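Local structure of putative mannose-6-phosphate isomerase YvyI (Bacillus subtilis, 1QWR) at residues T244-G248 / E249-V253; M264-E268 / S269-C273. The protein probably catalyses the zinc-dependent interconversion of D-mannose 6-phosphate and D-fructose 6-phosphate. All blocks are in the same frame, centred on the assembly; numbering follows the deposited sequence.

Contact 1 (T244-G248 / E249-V253)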
ATOM      1  N   THR A 244       8.759  13.802  -1.155  1.00 16.35           N
ATOM      2  CA  THR A 244       9.454  12.518  -1.235  1.00 18.50           C
ATOM      3  C   THR A 244       9.373  11.953   0.183  1.00 19.80           C
ATOM      4  O   THR A 244       9.964  12.509   1.120  1.00 20.56           O
ATOM      5  CB  THR A 244      10.935  12.710  -1.625  1.00 18.72           C
ATOM      6  OG1 THR A 244      11.017  13.298  -2.932  1.00 19.60           O
ATOM      7  CG2 THR A 244      11.672  11.368  -1.624  1.00 18.73           C
ATOM      8  N   PHE A 245       8.610  10.872   0.354  1.00 19.15           N
ATOM      9  CA  PHE A 245       8.440  10.279   1.681  1.00 17.61           C
ATOM     10  C   PHE A 245       9.557   9.322   2.042  1.00 19.73           C
ATOM     11  O   PHE A 245       9.982   9.256   3.197  1.00 20.25           O
ATOM     12  CB  PHE A 245       7.119   9.507   1.755  1.00 16.85           C
ATOM     13  CG  PHE A 245       5.902  10.363   1.646  1.00 16.21           C
ATOM     14  CD1 PHE A 245       5.587  11.281   2.648  1.00 15.55           C
ATOM     15  CD2 PHE A 245       5.026  10.212   0.565  1.00 15.45           C
ATOM     16  CE1 PHE A 245       4.413  12.039   2.581  1.00 18.56           C
ATOM     17  CE2 PHE A 245       3.844  10.965   0.485  1.00 18.23           C
ATOM     18  CZ  PHE A 245       3.537  11.880   1.494  1.00 19.17           C
ATOM     19  N   VAL A 246      10.018   8.560   1.057  1.00 17.54           N
ATOM     20  CA  VAL A 246      11.061   7.593   1.301  1.00 18.43           C
ATOM     21  C   VAL A 246      11.646   7.099  -0.008  1.00 18.56           C
ATOM     22  O   VAL A 246      10.985   7.097  -1.064  1.00 16.42           O
ATOM     23  CB  VAL A 246      10.520   6.359   2.112  1.00 19.22           C
ATOM     24  CG1 VAL A 246       9.529   5.538   1.250  1.00 17.13           C
ATOM     25  CG2 VAL A 246      11.679   5.495   2.583  1.00 21.31           C
ATOM     26  N   GLN A 247      12.914   6.722   0.065  1.00 17.95           N
ATOM     27  CA  GLN A 247      13.626   6.168  -1.067  1.00 20.32           C
ATOM     28  C   GLN A 247      14.345   4.988  -0.454  1.00 22.68           C
ATOM     29  O   GLN A 247      15.507   5.083  -0.046  1.00 23.84           O
ATOM     30  CB  GLN A 247      14.587   7.209  -1.636  1.00 23.15           C
ATOM     31  CG  GLN A 247      13.830   8.371  -2.270  1.00 24.47           C
ATOM     32  CD  GLN A 247      14.744   9.395  -2.908  1.00 30.92           C
ATOM     33  OE1 GLN A 247      15.645   9.915  -2.271  1.00 31.86           O
ATOM     34  NE2 GLN A 247      14.500   9.696  -4.174  1.00 33.46           N
ATOM     35  N   GLY A 248      13.633   3.868  -0.372  1.00 21.89           N
ATOM     36  CA  GLY A 248      14.185   2.688   0.268  1.00 23.30           C
ATOM     37  C   GLY A 248      14.643   1.557  -0.625  1.00 22.72           C
ATOM     38  O   GLY A 248      14.633   1.660  -1.847  1.00 19.82           O
ATOM     39  N   GLU A 249      15.039   0.457   0.007  1.00 22.22           N
ATOM     40  CA  GLU A 249      15.522  -0.702  -0.734  1.00 24.32           C
ATOM     41  C   GLU A 249      14.438  -1.341  -1.583  1.00 21.70           C
ATOM     42  O   GLU A 249      14.729  -1.914  -2.624  1.00 19.90           O
ATOM     43  CB  GLU A 249      16.060  -1.760   0.232  1.00 30.47           C
ATOM     44  CG  GLU A 249      16.988  -1.210   1.298  1.00 40.16           C
ATOM     45  CD  GLU A 249      17.383  -2.259   2.337  1.00 45.85           C
ATOM     46  OE1 GLU A 249      17.916  -1.864   3.402  1.00 47.09           O
ATOM     47  OE2 GLU A 249      17.164  -3.475   2.086  1.00 49.07           O
ATOM     48  N   TYR A 250      13.190  -1.250  -1.140  1.00 19.00           N
ATOM     49  CA  TYR A 250      12.100  -1.901  -1.854  1.00 20.13           C
ATOM     50  C   TYR A 250      11.230  -0.985  -2.691  1.00 19.60           C
ATOM     51  O   TYR A 250      10.581  -1.447  -3.621  1.00 20.59           O
ATOM     52  CB  TYR A 250      11.209  -2.657  -0.864  1.00 25.50           C
ATOM     53  CG  TYR A 250      11.963  -3.701  -0.076  1.00 29.60           C
ATOM     54  CD1 TYR A 250      12.225  -4.960  -0.613  1.00 32.08           C
ATOM     55  CD2 TYR A 250      12.500  -3.389   1.171  1.00 32.53           C
ATOM     56  CE1 TYR A 250      13.019  -5.887   0.084  1.00 34.81           C
ATOM     57  CE2 TYR A 250      13.284  -4.296   1.867  1.00 34.43           C
ATOM     58  CZ  TYR A 250      13.544  -5.539   1.323  1.00 35.94           C
ATOM     59  OH  TYR A 250      14.356  -6.410   2.024  1.00 38.20           O
ATOM     60  N   PHE A 251      11.216   0.303  -2.361  1.00 16.75           N
ATOM     61  CA  PHE A 251      10.409   1.275  -3.096  1.00 14.94           C
ATOM     62  C   PHE A 251      10.694   2.695  -2.646  1.00 15.03           C
ATOM     63  O   PHE A 251      11.307   2.914  -1.601  1.00 14.88           O
ATOM     64  CB  PHE A 251       8.899   0.994  -2.890  1.00 15.78           C
ATOM     65  CG  PHE A 251       8.501   0.763  -1.438  1.00 15.95           C
ATOM     66  CD1 PHE A 251       8.451   1.824  -0.525  1.00 16.51           C
ATOM     67  CD2 PHE A 251       8.186  -0.537  -0.991  1.00 14.84           C
ATOM     68  CE1 PHE A 251       8.093   1.603   0.832  1.00 15.75           C
ATOM     69  CE2 PHE A 251       7.826  -0.779   0.356  1.00 13.27           C
ATOM     70  CZ  PHE A 251       7.777   0.282   1.274  1.00 15.11           C
ATOM     71  N   SER A 252      10.251   3.645  -3.461  1.00 13.19           N
ATOM     72  CA  SER A 252      10.367   5.085  -3.186  1.00 13.08           C
ATOM     73  C   SER A 252       8.916   5.545  -3.355  1.00 14.68           C
ATOM     74  O   SER A 252       8.236   5.139  -4.321  1.00 14.31           O
ATOM     75  CB  SER A 252      11.258   5.786  -4.223  1.00 14.34           C
ATOM     76  OG  SER A 252      12.632   5.364  -4.102  1.00 15.65           O
ATOM     77  N   VAL A 253       8.444   6.381  -2.440  1.00 12.17           N
ATOM     78  CA  VAL A 253       7.064   6.846  -2.486  1.00 13.41           C
ATOM     79  C   VAL A 253       7.022   8.357  -2.397  1.00 14.49           C
ATOM     80  O   VAL A 253       7.783   8.944  -1.625  1.00 15.39           O
ATOM     81  CB  VAL A 253       6.255   6.232  -1.329  1.00 12.06           C
ATOM     82  CG1 VAL A 253       4.750   6.630  -1.454  1.00 13.43           C
ATOM     83  CG2 VAL A 253       6.413   4.694  -1.375  1.00 13.55           C
TER
HETATM   84  O   HOH W   1      13.522   2.853  -4.223  1.00 27.46           O
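Val246 and Val253 form a hydrogen-bonded antiparallel pair near the end of the beta hairpin made by strands 240-247 and 252-259 of the cupin domain. Val246 CG1 is the bump here: it sits over the notch formed where Val253 CG2 meets the edge of the Phe251 ring, 4.2 Å from Val253 CG2 and from Phe251 CE1. This methyl sits between its own backbone N and carbonyl carbon (chi1 68°), turned to both neighbours. A classic beta bulge sets Phe245 as well as Val246 opposite Val253, so Phe245 N reaches Val253 O at 2.9 Å, in the carbonyl plane, while Val253 N donates to Val246 O at 3.0 Å. The Phe245 ring flanks Val253 CG1 and stacks on Phe167, which Val246 and Val253 also touch. The face bearing Gln247 and Ser252 is polar: Ser252 OG rests 3.3 Å from Gln247 CA, beside the CB and CG of that glutamine. Gly248 N closes the turn on Phe251 O at 2.8 Å. One water spans the same end, donating to Gly248 O and accepting from Ser252 OG. The side chain of Phe251 comes to about 5 Å from that of Glu119, a zinc ligand. Backbone bonds thus set the register, while side chains divide the hairpin into a greasy face turned to Phe167 and a polar one on which the serine hydroxyl gives its proton to water.

Contact 2 (M264-E268 / S269-C273). With SO4 (sulfate ion), chain D.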
HETATM    1  N   MSE A 264       5.739  17.159 -16.557  1.00 26.56           N
HETATM    2  CA  MSE A 264       6.374  15.970 -16.010  1.00 27.02           C
HETATM    3  C   MSE A 264       7.175  15.177 -17.012  1.00 26.10           C
HETATM    4  O   MSE A 264       7.019  15.322 -18.221  1.00 24.61           O
HETATM    5  CB  MSE A 264       5.317  15.022 -15.446  1.00 28.85           C
HETATM    6  CG  MSE A 264       4.021  15.679 -15.007  1.00 36.33           C
HETATM    7 SE   MSE A 264       4.184  16.518 -13.299  0.77 42.87          SE
HETATM    8  CE  MSE A 264       4.107  14.948 -12.169  1.00 38.22           C
ATOM      9  N   ALA A 265       8.012  14.303 -16.472  1.00 27.43           N
ATOM     10  CA  ALA A 265       8.848  13.400 -17.245  1.00 25.38           C
ATOM     11  C   ALA A 265       8.744  12.088 -16.478  1.00 25.74           C
ATOM     12  O   ALA A 265       8.516  12.092 -15.264  1.00 25.76           O
ATOM     13  CB  ALA A 265      10.274  13.876 -17.246  1.00 25.09           C
ATOM     14  N   GLN A 266       8.876  10.976 -17.188  1.00 22.80           N
ATOM     15  CA  GLN A 266       8.816   9.658 -16.571  1.00 23.33           C
ATOM     16  C   GLN A 266      10.219   9.125 -16.786  1.00 23.38           C
ATOM     17  O   GLN A 266      10.514   8.560 -17.834  1.00 23.56           O
ATOM     18  CB  GLN A 266       7.805   8.774 -17.304  1.00 21.86           C
ATOM     19  CG  GLN A 266       7.283   7.595 -16.474  1.00 21.73           C
ATOM     20  CD  GLN A 266       8.407   6.758 -15.910  1.00 18.69           C
ATOM     21  OE1 GLN A 266       9.039   7.117 -14.915  1.00 18.85           O
ATOM     22  NE2 GLN A 266       8.671   5.646 -16.552  1.00 18.00           N
ATOM     23  N   ASP A 267      11.100   9.326 -15.818  1.00 22.81           N
ATOM     24  CA  ASP A 267      12.474   8.866 -16.014  1.00 26.17           C
ATOM     25  C   ASP A 267      12.840   7.613 -15.241  1.00 25.07           C
ATOM     26  O   ASP A 267      14.013   7.277 -15.150  1.00 25.91           O
ATOM     27  CB  ASP A 267      13.473   9.972 -15.672  1.00 31.08           C
ATOM     28  CG  ASP A 267      13.349  11.177 -16.586  1.00 37.95           C
ATOM     29  OD1 ASP A 267      13.395  11.008 -17.832  1.00 41.43           O
ATOM     30  OD2 ASP A 267      13.206  12.300 -16.056  1.00 40.66           O
ATOM     31  N   GLU A 268      11.846   6.927 -14.678  1.00 20.38           N
ATOM     32  CA  GLU A 268      12.119   5.697 -13.936  1.00 18.72           C
ATOM     33  C   GLU A 268      11.768   4.496 -14.810  1.00 17.68           C
ATOM     34  O   GLU A 268      11.339   4.648 -15.956  1.00 16.54           O
ATOM     35  CB  GLU A 268      11.280   5.646 -12.649  1.00 20.98           C
ATOM     36  CG  GLU A 268      11.502   6.808 -11.667  1.00 21.93           C
ATOM     37  CD  GLU A 268      12.942   6.920 -11.177  1.00 27.45           C
ATOM     38  OE1 GLU A 268      13.596   5.872 -10.988  1.00 27.13           O
ATOM     39  OE2 GLU A 268      13.417   8.064 -10.969  1.00 29.42           O
ATOM     40  N   SER A 269      11.930   3.298 -14.263  1.00 17.03           N
ATOM     41  CA  SER A 269      11.590   2.092 -15.021  1.00 17.85           C
ATOM     42  C   SER A 269      10.088   2.072 -15.316  1.00 16.71           C
ATOM     43  O   SER A 269       9.653   1.571 -16.345  1.00 18.27           O
ATOM     44  CB  SER A 269      12.000   0.856 -14.238  1.00 18.58           C
ATOM     45  OG  SER A 269      13.414   0.789 -14.213  1.00 26.14           O
ATOM     46  N   PHE A 270       9.307   2.579 -14.371  1.00 15.40           N
ATOM     47  CA  PHE A 270       7.857   2.733 -14.515  1.00 14.45           C
ATOM     48  C   PHE A 270       7.370   3.435 -13.252  1.00 13.38           C
ATOM     49  O   PHE A 270       8.049   3.394 -12.222  1.00 14.39           O
ATOM     50  CB  PHE A 270       7.142   1.386 -14.687  1.00 16.21           C
ATOM     51  CG  PHE A 270       7.371   0.423 -13.562  1.00 14.09           C
ATOM     52  CD1 PHE A 270       6.491   0.363 -12.474  1.00 17.30           C
ATOM     53  CD2 PHE A 270       8.458  -0.447 -13.601  1.00 13.70           C
ATOM     54  CE1 PHE A 270       6.694  -0.560 -11.441  1.00 15.99           C
ATOM     55  CE2 PHE A 270       8.674  -1.363 -12.578  1.00 15.35           C
ATOM     56  CZ  PHE A 270       7.795  -1.428 -11.494  1.00 16.09           C
ATOM     57  N   LEU A 271       6.219   4.097 -13.326  1.00 14.11           N
ATOM     58  CA  LEU A 271       5.674   4.782 -12.146  1.00 13.38           C
ATOM     59  C   LEU A 271       4.304   4.224 -11.833  1.00 13.06           C
ATOM     60  O   LEU A 271       3.490   4.063 -12.740  1.00 14.66           O
ATOM     61  CB  LEU A 271       5.530   6.287 -12.405  1.00 14.58           C
ATOM     62  CG  LEU A 271       6.812   7.094 -12.606  1.00 19.95           C
ATOM     63  CD1 LEU A 271       6.437   8.581 -12.771  1.00 22.21           C
ATOM     64  CD2 LEU A 271       7.758   6.899 -11.413  1.00 22.68           C
ATOM     65  N   ILE A 272       4.070   3.924 -10.561  1.00 11.98           N
ATOM     66  CA  ILE A 272       2.790   3.427 -10.066  1.00 11.91           C
ATOM     67  C   ILE A 272       2.083   4.671  -9.514  1.00 12.92           C
ATOM     68  O   ILE A 272       2.622   5.328  -8.614  1.00 14.69           O
ATOM     69  CB  ILE A 272       2.989   2.430  -8.925  1.00 12.37           C
ATOM     70  CG1 ILE A 272       3.667   1.175  -9.461  1.00 13.08           C
ATOM     71  CG2 ILE A 272       1.623   2.134  -8.244  1.00 10.70           C
ATOM     72  CD1 ILE A 272       4.162   0.208  -8.363  1.00 12.69           C
ATOM     73  N   CYS A 273       0.868   4.954 -10.002  1.00 11.16           N
ATOM     74  CA  CYS A 273       0.136   6.160  -9.623  1.00 12.33           C
ATOM     75  C   CYS A 273      -1.296   5.927  -9.145  1.00 12.06           C
ATOM     76  O   CYS A 273      -2.041   5.164  -9.775  1.00 12.28           O
ATOM     77  CB  CYS A 273       0.072   7.121 -10.831  1.00 12.77           C
ATOM     78  SG  CYS A 273       1.679   7.422 -11.640  1.00 15.89           S
TER
HETATM   79  S   SO4 D 603       8.100  14.306 -12.482  1.00 76.70           S
HETATM   80  O1  SO4 D 603       8.935  13.158 -12.073  1.00 76.05           O
HETATM   81  O2  SO4 D 603       7.824  15.147 -11.293  1.00 76.48           O
HETATM   82  O3  SO4 D 603       8.787  15.099 -13.524  1.00 75.80           O
HETATM   83  O4  SO4 D 603       6.837  13.789 -13.037  1.00 77.08           O
HETATM   84  O   HOH W   2      13.371   3.262 -11.696  1.00 25.18           O
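The side chains of Gln266 and Leu271 lie alongside and run antiparallel inside the turn that leads from strand 261-264 into strand 271-276 of the cupin domain. This is the tight part: Gln266 OE1 stands 3.2 Å from Leu271 CG, and Gln266 NE2 lies 3.6 Å from Phe270 CA. With CG anti to the backbone N (chi1 -159°) and a bend at chi2, the glutamine folds over the turn so that its amide grips Glu268 twice. OE1 accepts from Glu268 N at 2.8 Å, and NE2 donates to Glu268 O at 2.9 Å, approaching from above that carbonyl's plane. NE2 also bonds to Pro300 O. A leucine in place of Gln266 would probably leave the N-H and carbonyl of Glu268 and the carbonyl of Pro300 without these partners, and the turn freer to shift. Glu268 CG packs on Leu271 CD2 at 3.8 Å, but its carboxylate turns off to the more open side beside Ser269. At the far end Ala265 N bonds to a sulfate ion, probably a crystallisation additive, that Arg237 also holds. On the open side a water donates to Glu268 OE1 at 2.7 Å and accepts from Ser269 N at 2.9 Å.

Followed from the N terminus, the two contacts come in series, neither nesting nor crossing. Contact 1 closes the hairpin end where strand 240-247 turns back into strand 252-259. The chain then runs through strand 261-264, at the margin of the four-stranded sheet, and contact 2 shapes the bend that carries it on into strand 271-276. Their centres are 14 Å apart and their nearest atoms about 7 Å, without touching. Strand 312-318 links them, pairing with both 252-259 and 271-276; its His318 meets Ser252 of contact 1 and Glu268 and Leu271 of contact 2. Trp256, on strand 252-259, also packs on Met264 and Leu271.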